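Local coordinates for protein exodeoxyribonuclease III (Methanosarcina mazei, PDB 5J8N) that probably cuts DNA at apurinic or apyrimidinic sites and degrades double-stranded DNA in the 3'-5' direction, using magnesium or manganese ions, at residues A[26-32]-A[53-57]; A[90-96]-A[124-128]; A[136-140]-A[186-190]. The protein carries 3 engineered substitutions. All blocks are in the same frame, centred on the assembly; numbering follows the deposited sequence. Where two conformers were deposited one is given.

Interaction 1: residues A[26-32]-A[53-57]; sequences LLEHRFD and IQGYY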
loop_
_atom_site.group_PDB
_atom_site.type_symbol
_atom_site.label_atom_id
_atom_site.label_comp_id
_atom_site.label_asym_id
_atom_site.label_seq_id
_atom_site.Cartn_x
_atom_site.Cartn_y
_atom_site.Cartn_z
ATOM N N LEU A 26 2.463 -4.396 15.560
ATOM C CA LEU A 26 2.902 -3.053 15.882
ATOM C C LEU A 26 3.706 -3.012 17.161
ATOM O O LEU A 26 4.821 -2.450 17.167
ATOM C CB LEU A 26 1.656 -2.142 15.964
ATOM C CG LEU A 26 1.939 -0.667 16.187
ATOM C CD1 LEU A 26 2.833 -0.042 15.125
ATOM C CD2 LEU A 26 0.564 0.044 16.271
ATOM N N LEU A 27 3.201 -3.617 18.238
ATOM C CA LEU A 27 3.817 -3.484 19.551
ATOM C C LEU A 27 5.150 -4.253 19.699
ATOM O O LEU A 27 5.858 -4.050 20.674
ATOM C CB LEU A 27 2.863 -3.979 20.637
ATOM C CG LEU A 27 1.588 -3.137 20.784
ATOM C CD1 LEU A 27 0.789 -3.690 21.918
ATOM C CD2 LEU A 27 1.924 -1.687 21.032
ATOM N N GLU A 28 5.448 -5.107 18.729
ATOM C CA GLU A 28 6.722 -5.798 18.707
ATOM C C GLU A 28 7.880 -4.820 18.427
ATOM O O GLU A 28 9.043 -5.100 18.738
ATOM C CB GLU A 28 6.677 -6.895 17.623
ATOM C CG GLU A 28 7.865 -7.853 17.680
ATOM C CD GLU A 28 7.730 -8.956 16.658
ATOM O OE1 GLU A 28 7.286 -8.720 15.515
ATOM O OE2 GLU A 28 8.097 -10.084 17.062
ATOM N N HIS A 29 7.552 -3.694 17.812
ATOM C CA HIS A 29 8.570 -2.658 17.488
ATOM C C HIS A 29 9.606 -3.106 16.449
ATOM O O HIS A 29 10.666 -2.508 16.331
ATOM C CB HIS A 29 9.244 -2.179 18.770
ATOM C CG HIS A 29 8.470 -1.106 19.442
ATOM N ND1 HIS A 29 8.855 0.213 19.374
ATOM C CD2 HIS A 29 7.284 -1.129 20.086
ATOM C CE1 HIS A 29 7.965 0.953 20.008
ATOM N NE2 HIS A 29 7.003 0.163 20.447
ATOM N N ARG A 30 9.286 -4.184 15.744
ATOM C CA ARG A 30 10.174 -4.703 14.718
ATOM C C ARG A 30 10.332 -3.698 13.562
ATOM O O ARG A 30 11.423 -3.597 12.959
ATOM C CB ARG A 30 9.585 -6.031 14.201
ATOM C CG ARG A 30 10.480 -6.817 13.253
ATOM C CD ARG A 30 9.913 -8.248 13.057
ATOM N NE ARG A 30 10.822 -8.935 12.139
ATOM C CZ ARG A 30 10.941 -10.262 12.045
ATOM N NH1 ARG A 30 10.156 -11.058 12.761
ATOM N NH2 ARG A 30 11.825 -10.797 11.219
ATOM N N PHE A 31 9.293 -2.907 13.259
ATOM C CA PHE A 31 9.286 -2.066 12.055
ATOM C C PHE A 31 9.378 -0.594 12.412
ATOM O O PHE A 31 8.725 -0.121 13.348
ATOM C CB PHE A 31 8.041 -2.382 11.221
ATOM C CG PHE A 31 8.085 -3.789 10.718
ATOM C CD1 PHE A 31 8.891 -4.097 9.625
ATOM C CD2 PHE A 31 7.432 -4.811 11.387
ATOM C CE1 PHE A 31 9.018 -5.413 9.155
ATOM C CE2 PHE A 31 7.574 -6.153 10.909
ATOM C CZ PHE A 31 8.362 -6.432 9.803
ATOM N N ASP A 32 10.191 0.143 11.647
ATOM C CA ASP A 32 10.291 1.580 11.830
ATOM C C ASP A 32 9.040 2.325 11.349
ATOM O O ASP A 32 8.698 3.357 11.903
ATOM C CB ASP A 32 11.509 2.133 11.093
ATOM C CG ASP A 32 12.789 1.527 11.621
ATOM O OD1 ASP A 32 13.232 1.951 12.697
ATOM O OD2 ASP A 32 13.332 0.600 11.005
ATOM N N ILE A 53 -0.676 4.025 21.309
ATOM C CA ILE A 53 0.508 3.201 21.161
ATOM C C ILE A 53 1.644 4.038 21.700
ATOM O O ILE A 53 1.554 5.260 21.659
ATOM C CB ILE A 53 0.745 2.831 19.699
ATOM C CG1 ILE A 53 -0.395 1.948 19.219
ATOM C CG2 ILE A 53 2.063 2.109 19.523
ATOM C CD1 ILE A 53 -0.367 0.590 19.810
ATOM N N GLN A 54 2.673 3.375 22.231
ATOM C CA GLN A 54 3.870 4.007 22.767
ATOM C C GLN A 54 5.096 3.677 21.897
ATOM O O GLN A 54 5.243 2.545 21.408
ATOM C CB GLN A 54 4.123 3.571 24.224
ATOM C CG GLN A 54 3.884 2.081 24.542
ATOM C CD GLN A 54 2.415 1.633 24.424
ATOM O OE1 GLN A 54 1.511 2.266 24.981
ATOM N NE2 GLN A 54 2.179 0.550 23.681
ATOM N N GLY A 55 5.970 4.669 21.728
ATOM C CA GLY A 55 7.143 4.577 20.875
ATOM C C GLY A 55 6.827 4.758 19.390
ATOM O O GLY A 55 7.741 4.642 18.587
ATOM N N TYR A 56 5.557 4.993 19.045
ATOM C CA TYR A 56 5.175 5.326 17.647
ATOM C C TYR A 56 4.344 6.605 17.590
ATOM O O TYR A 56 3.531 6.832 18.460
ATOM C CB TYR A 56 4.368 4.227 16.972
ATOM C CG TYR A 56 5.147 3.001 16.579
ATOM C CD1 TYR A 56 5.728 2.901 15.321
ATOM C CD2 TYR A 56 5.249 1.925 17.461
ATOM C CE1 TYR A 56 6.441 1.728 14.915
ATOM C CE2 TYR A 56 5.970 0.776 17.081
ATOM C CZ TYR A 56 6.543 0.685 15.811
ATOM O OH TYR A 56 7.249 -0.455 15.472
ATOM N N TYR A 57 4.600 7.408 16.580
ATOM C CA TYR A 57 3.680 8.452 16.141
ATOM C C TYR A 57 2.675 7.759 15.253
ATOM O O TYR A 57 3.019 6.807 14.541
ATOM C CB TYR A 57 4.412 9.551 15.388
ATOM C CG TYR A 57 5.397 10.282 16.278
ATOM C CD1 TYR A 57 4.991 11.396 17.020
ATOM C CD2 TYR A 57 6.731 9.871 16.383
ATOM C CE1 TYR A 57 5.866 12.058 17.846
ATOM C CE2 TYR A 57 7.622 10.546 17.218
ATOM C CZ TYR A 57 7.167 11.630 17.953
ATOM O OH TYR A 57 8.026 12.304 18.783
HETATM O O HOH W 1 6.584 -3.039 14.537
#
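L27 and I53 come to 7.6 Å between their CA atoms where the turn after helix 22-27 runs beside the loop joining helix 48-51 to strand 57-61. In this DNase I-like fold the contact sits at the rim of the six-stranded sheet: 57-61 is an outermost strand, and strand 33-37, which begins right after D32, lies two places further in, with 71-75 between them.

Y56 buries the most surface here. With chi1 at -175°, L26 swings its CG away from the backbone N and, with chi2, brings CD1 over the middle of the Y56 ring, 3.7 Å from the centroid and almost along the ring normal: a CH-pi contact. H29, which leaves the helix with positive phi, brings its imidazole to Y56 so that Y56 CE2 stands 3.5 Å above the imidazole plane, over its centre. With the planes at 47°, the two rings meet obliquely. At the edge of the imidazole, NE2 of H29 makes a weak, bent hydrogen bond of 3.1 Å to the backbone O of Q54. Beyond the rings, L26 CD2 and I53 CG1 meet tip to tip at 3.6 Å, with L27 CD2 pressed against I53 CD1. F74 of strand 71-75 also packs on L26 and Y56.

The phenol end has two sound bonds. Y56 OH donates to F31 O at 2.6 Å, within the carbonyl plane and at a C=O...O angle of 150°. It also accepts from a water 2.8 Å away, and the same water accepts from F31 N at 3.0 Å.

Interaction 2: residues A[90-96]-A[124-128]; sequences VFDREGR and YKMAF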
loop_
_atom_site.group_PDB
_atom_site.type_symbol
_atom_site.label_atom_id
_atom_site.label_comp_id
_atom_site.label_asym_id
_atom_site.label_seq_id
_atom_site.Cartn_x
_atom_site.Cartn_y
_atom_site.Cartn_z
ATOM N N VAL A 90 -12.462 15.113 -5.026
ATOM C CA VAL A 90 -13.207 13.906 -5.372
ATOM C C VAL A 90 -12.388 12.662 -5.011
ATOM O O VAL A 90 -12.980 11.580 -4.769
ATOM C CB VAL A 90 -13.626 13.918 -6.868
ATOM C CG1 VAL A 90 -12.402 13.757 -7.777
ATOM C CG2 VAL A 90 -14.669 12.866 -7.146
ATOM N N PHE A 91 -11.062 12.774 -4.872
ATOM C CA PHE A 91 -10.257 11.660 -4.385
ATOM C C PHE A 91 -9.992 11.777 -2.892
ATOM O O PHE A 91 -10.049 10.743 -2.141
ATOM C CB PHE A 91 -8.908 11.581 -5.165
ATOM C CG PHE A 91 -9.102 11.446 -6.646
ATOM C CD1 PHE A 91 -9.954 10.459 -7.150
ATOM C CD2 PHE A 91 -8.496 12.312 -7.548
ATOM C CE1 PHE A 91 -10.182 10.330 -8.505
ATOM C CE2 PHE A 91 -8.760 12.205 -8.920
ATOM C CZ PHE A 91 -9.613 11.206 -9.405
ATOM N N ASP A 92 -9.751 12.976 -2.387
ATOM C CA ASP A 92 -9.398 13.135 -0.970
ATOM C C ASP A 92 -10.571 12.681 -0.094
ATOM O O ASP A 92 -10.315 12.100 0.997
ATOM C CB ASP A 92 -9.010 14.605 -0.640
ATOM C CG ASP A 92 -7.739 15.066 -1.365
ATOM O OD1 ASP A 92 -7.117 14.294 -2.043
ATOM O OD2 ASP A 92 -7.455 16.261 -1.242
ATOM N N ARG A 93 -11.801 12.831 -0.556
ATOM C CA ARG A 93 -12.962 12.551 0.281
ATOM C C ARG A 93 -13.120 11.034 0.536
ATOM O O ARG A 93 -13.960 10.628 1.346
ATOM C CB ARG A 93 -14.240 13.123 -0.338
ATOM C CG ARG A 93 -14.943 12.244 -1.392
ATOM C CD ARG A 93 -16.401 12.717 -1.736
ATOM N NE ARG A 93 -16.449 13.840 -2.671
ATOM C CZ ARG A 93 -17.108 13.856 -3.837
ATOM N NH1 ARG A 93 -17.799 12.806 -4.254
ATOM N NH2 ARG A 93 -17.072 14.939 -4.594
ATOM N N GLU A 94 -12.350 10.211 -0.162
ATOM C CA GLU A 94 -12.415 8.762 0.063
ATOM C C GLU A 94 -11.331 8.260 0.999
ATOM O O GLU A 94 -11.286 7.070 1.297
ATOM C CB GLU A 94 -12.386 8.018 -1.265
ATOM C CG GLU A 94 -13.665 8.276 -2.069
ATOM C CD GLU A 94 -13.952 7.211 -3.129
ATOM O OE1 GLU A 94 -13.212 6.206 -3.273
ATOM O OE2 GLU A 94 -14.931 7.455 -3.908
ATOM N N GLY A 95 -10.484 9.134 1.508
ATOM C CA GLY A 95 -9.525 8.738 2.553
ATOM C C GLY A 95 -8.599 7.623 2.173
ATOM O O GLY A 95 -8.322 6.708 2.996
ATOM N N ARG A 96 -8.016 7.738 0.980
ATOM C CA ARG A 96 -7.175 6.708 0.403
ATOM C C ARG A 96 -5.706 7.037 0.373
ATOM O O ARG A 96 -4.932 6.205 -0.086
ATOM C CB ARG A 96 -7.602 6.469 -1.064
ATOM C CG ARG A 96 -8.977 5.907 -1.211
ATOM C CD ARG A 96 -9.283 5.758 -2.706
ATOM N NE ARG A 96 -10.599 5.174 -2.736
ATOM C CZ ARG A 96 -10.832 3.903 -2.522
ATOM N NH1 ARG A 96 -9.816 3.065 -2.357
ATOM N NH2 ARG A 96 -12.103 3.454 -2.512
ATOM N N TYR A 124 -13.282 5.495 -11.995
ATOM C CA TYR A 124 -12.762 6.236 -10.872
ATOM C C TYR A 124 -11.366 5.747 -10.541
ATOM O O TYR A 124 -10.461 6.543 -10.265
ATOM C CB TYR A 124 -13.702 6.077 -9.653
ATOM C CG TYR A 124 -13.290 6.861 -8.412
ATOM C CD1 TYR A 124 -13.777 8.160 -8.202
ATOM C CD2 TYR A 124 -12.472 6.314 -7.442
ATOM C CE1 TYR A 124 -13.398 8.864 -7.069
ATOM C CE2 TYR A 124 -12.108 7.009 -6.309
ATOM C CZ TYR A 124 -12.584 8.285 -6.129
ATOM O OH TYR A 124 -12.198 8.945 -4.996
ATOM N N LYS A 125 -11.185 4.426 -10.498
ATOM C CA LYS A 125 -9.873 3.834 -10.281
ATOM C C LYS A 125 -8.835 4.362 -11.296
ATOM O O LYS A 125 -7.738 4.771 -10.898
ATOM C CB LYS A 125 -9.967 2.299 -10.370
ATOM C CG LYS A 125 -8.647 1.586 -10.182
ATOM C CD LYS A 125 -8.855 0.076 -10.329
ATOM C CE LYS A 125 -7.528 -0.647 -10.034
ATOM N NZ LYS A 125 -7.681 -2.123 -10.271
ATOM N N MET A 126 -9.189 4.355 -12.572
ATOM C CA MET A 126 -8.244 4.830 -13.590
ATOM C C MET A 126 -7.973 6.336 -13.432
ATOM O O MET A 126 -6.827 6.783 -13.619
ATOM C CB MET A 126 -8.762 4.496 -14.964
ATOM C CG MET A 126 -8.923 3.004 -15.256
ATOM S SD MET A 126 -7.422 2.022 -15.022
ATOM C CE MET A 126 -6.374 2.705 -16.288
ATOM N N ALA A 127 -8.994 7.110 -13.080
ATOM C CA ALA A 127 -8.800 8.540 -12.855
ATOM C C ALA A 127 -7.893 8.774 -11.621
ATOM O O ALA A 127 -7.039 9.677 -11.588
ATOM C CB ALA A 127 -10.142 9.213 -12.670
ATOM N N PHE A 128 -8.077 7.980 -10.578
ATOM C CA PHE A 128 -7.220 8.048 -9.387
ATOM C C PHE A 128 -5.792 7.736 -9.770
ATOM O O PHE A 128 -4.870 8.432 -9.341
ATOM C CB PHE A 128 -7.758 7.089 -8.285
ATOM C CG PHE A 128 -7.072 7.258 -6.970
ATOM C CD1 PHE A 128 -5.838 6.726 -6.770
ATOM C CD2 PHE A 128 -7.726 7.900 -5.902
ATOM C CE1 PHE A 128 -5.167 6.850 -5.552
ATOM C CE2 PHE A 128 -7.073 8.031 -4.679
ATOM C CZ PHE A 128 -5.786 7.502 -4.499
#
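Y124 supplies the hydrogen bond of this contact: its OH donates to V90 O at 2.8 Å, the donor lying 19° out of the carbonyl plane.

F91, Y124 and F128 form an aromatic cluster of two offset edge-to-face pairs. F91 turns its edge to the face of Y124, with centroids 5.2 Å apart and planes at 64°, and F128 turns its edge to the face of F91 at 79°. F128 CA lies over that F91 face, F91 CZ touches A127 CB at 3.9 Å, and R96 CD rests on F128 CE2 at 3.7 Å.

R96 grips E94 OE1 side-on, through NE at 2.9 Å and NH2 at 3.1 Å, while R121 forms a further salt bridge to OE1 and a cation-pi contact with Y124. R96 NH1 also bonds Y111 O, so the E94-R96 pair forms a second shell beside predicted active-site Y111. E94 OE2 lies 3.3 Å from Y124 CZ. An alanine at E94 would remove the carboxylate, probably leaving R96 and R121 without their shared anion and opening a gap beside the Y124 phenol.

The contact joins helix 89-92 and the turn before strand 97-101 to helix 119-141, whose K125 and M126 meet helix 175-186.

Interaction 3: residues A[136-140]-A[186-190]; sequences ANALK and AAGYL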
loop_
_atom_site.group_PDB
_atom_site.type_symbol
_atom_site.label_atom_id
_atom_site.label_comp_id
_atom_site.label_asym_id
_atom_site.label_seq_id
_atom_site.Cartn_x
_atom_site.Cartn_y
_atom_site.Cartn_z
ATOM N N ALA A 136 2.884 12.175 -7.997
ATOM C CA ALA A 136 4.208 11.624 -7.720
ATOM C C ALA A 136 5.214 12.234 -8.666
ATOM O O ALA A 136 6.305 12.626 -8.214
ATOM C CB ALA A 136 4.128 10.139 -7.856
ATOM N N ASN A 137 4.889 12.376 -9.954
ATOM C CA ASN A 137 5.860 12.920 -10.891
ATOM C C ASN A 137 6.235 14.353 -10.529
ATOM O O ASN A 137 7.369 14.745 -10.697
ATOM C CB ASN A 137 5.325 12.819 -12.310
ATOM C CG ASN A 137 5.439 11.398 -12.880
ATOM O OD1 ASN A 137 6.093 10.536 -12.318
ATOM N ND2 ASN A 137 4.816 11.177 -14.030
ATOM N N ALA A 138 5.302 15.154 -10.024
ATOM C CA ALA A 138 5.647 16.505 -9.654
ATOM C C ALA A 138 6.645 16.496 -8.509
ATOM O O ALA A 138 7.596 17.285 -8.552
ATOM C CB ALA A 138 4.367 17.313 -9.304
ATOM N N LEU A 139 6.440 15.664 -7.497
ATOM C CA LEU A 139 7.420 15.564 -6.411
ATOM C C LEU A 139 8.806 15.071 -6.912
ATOM O O LEU A 139 9.843 15.575 -6.495
ATOM C CB LEU A 139 6.939 14.648 -5.287
ATOM C CG LEU A 139 5.745 15.219 -4.498
ATOM C CD1 LEU A 139 5.312 14.191 -3.463
ATOM C CD2 LEU A 139 6.101 16.523 -3.840
ATOM N N LYS A 140 8.784 14.081 -7.786
ATOM C CA LYS A 140 10.023 13.540 -8.323
ATOM C C LYS A 140 10.781 14.609 -9.127
ATOM O O LYS A 140 12.008 14.696 -9.035
ATOM C CB LYS A 140 9.716 12.302 -9.179
ATOM C CG LYS A 140 10.978 11.482 -9.496
ATOM C CD LYS A 140 10.574 10.075 -9.995
ATOM C CE LYS A 140 9.976 10.167 -11.384
ATOM N NZ LYS A 140 11.011 10.575 -12.386
ATOM N N ALA A 186 7.595 3.184 -16.071
ATOM C CA ALA A 186 8.377 3.850 -17.098
ATOM C C ALA A 186 8.655 5.328 -16.809
ATOM O O ALA A 186 9.648 5.877 -17.328
ATOM C CB ALA A 186 7.702 3.693 -18.451
ATOM N N ALA A 187 7.869 5.942 -15.922
ATOM C CA ALA A 187 8.138 7.315 -15.497
ATOM C C ALA A 187 9.314 7.416 -14.545
ATOM O O ALA A 187 9.717 8.507 -14.194
ATOM C CB ALA A 187 6.897 7.917 -14.840
ATOM N N GLY A 188 9.865 6.269 -14.150
ATOM C CA GLY A 188 11.098 6.235 -13.367
ATOM C C GLY A 188 10.890 5.725 -11.956
ATOM O O GLY A 188 11.459 6.279 -11.012
ATOM N N TYR A 189 10.121 4.655 -11.804
ATOM C CA TYR A 189 9.876 4.064 -10.517
ATOM C C TYR A 189 10.175 2.573 -10.620
ATOM O O TYR A 189 10.019 1.976 -11.702
ATOM C CB TYR A 189 8.425 4.291 -10.036
ATOM C CG TYR A 189 8.036 5.764 -9.957
ATOM C CD1 TYR A 189 7.526 6.420 -11.064
ATOM C CD2 TYR A 189 8.135 6.471 -8.739
ATOM C CE1 TYR A 189 7.190 7.744 -11.004
ATOM C CE2 TYR A 189 7.801 7.812 -8.682
ATOM C CZ TYR A 189 7.303 8.418 -9.806
ATOM O OH TYR A 189 6.935 9.752 -9.754
ATOM N N LEU A 190 10.489 1.978 -9.473
ATOM C CA LEU A 190 10.839 0.556 -9.376
ATOM C C LEU A 190 9.885 -0.187 -8.512
ATOM O O LEU A 190 9.517 0.300 -7.417
ATOM C CB LEU A 190 12.257 0.396 -8.782
ATOM C CG LEU A 190 13.316 1.156 -9.527
ATOM C CD1 LEU A 190 14.656 1.000 -8.784
ATOM C CD2 LEU A 190 13.421 0.645 -10.966
HETATM O O HOH W 2 13.092 8.505 -11.612
#
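K140 NZ has two partners on the 186-190 segment, one direct and one through water. It donates to A187 O at 3.0 Å, in the carbonyl plane and with a C=O...N angle of 158°. It also donates to a water 3.0 Å away, which in turn donates to G188 O at 2.8 Å. The lysine chain gets there by bending twice, at chi3 and chi4. On the way, its CD and CE cross obliquely past the phenol end of Y189, CD lying 3.7 Å from Y189 CZ.

These bonds tie the C-terminal part of helix 119-141 to the link between helix 175-186 and strand 189-191. In the alpha/beta sandwich of the DNase I-like fold, this helix covers the seven-stranded sheet: L139 and K140 touch L146 of strand 146-149, and Y189 touches L146 and I148. G188 turns the chain with positive phi, and its backbone pairs with E228, bringing the chain alongside strand 218-227.

Y189 carries the second polar link. Its OH donates to N137 OD1 at 2.8 Å. The amide is turned only 16° from the ring plane, and OD1 sits at the ring edge, in plane, 3.3 Å from CE1. N137 keeps its CG beside the backbone N (chi1 -78°), and chi1 and chi2 together bring OD1 to the phenol, with A187 CB 3.7 Å from that OD1. The phenol oxygen also lies 3.4 Å from A136 CB. Although A136 O is near it as well, the angle is wrong for a hydrogen bond; that carbonyl instead accepts from K140 N within the helix.

Interactions 2 and 3 both use helix 119-141, their centres 19 Å apart and their nearest atoms about 9 Å apart. Interaction 1 belongs to the other sheet of the sandwich, with its centre 29 Å from that of interaction 2 and 30 Å from that of interaction 3; none of the three touch. Interaction 2 lies nearest the active site: the R96 side chain is about 3 Å from that of Y111, predicted to be catalytic, and about 9 Å from the magnesium ion bound by N12 and E38. Interactions 1 and 3 lie away from the metal site and the predicted catalytic residues, although residues 26-32 lead into strand 33-37, which E38 follows directly.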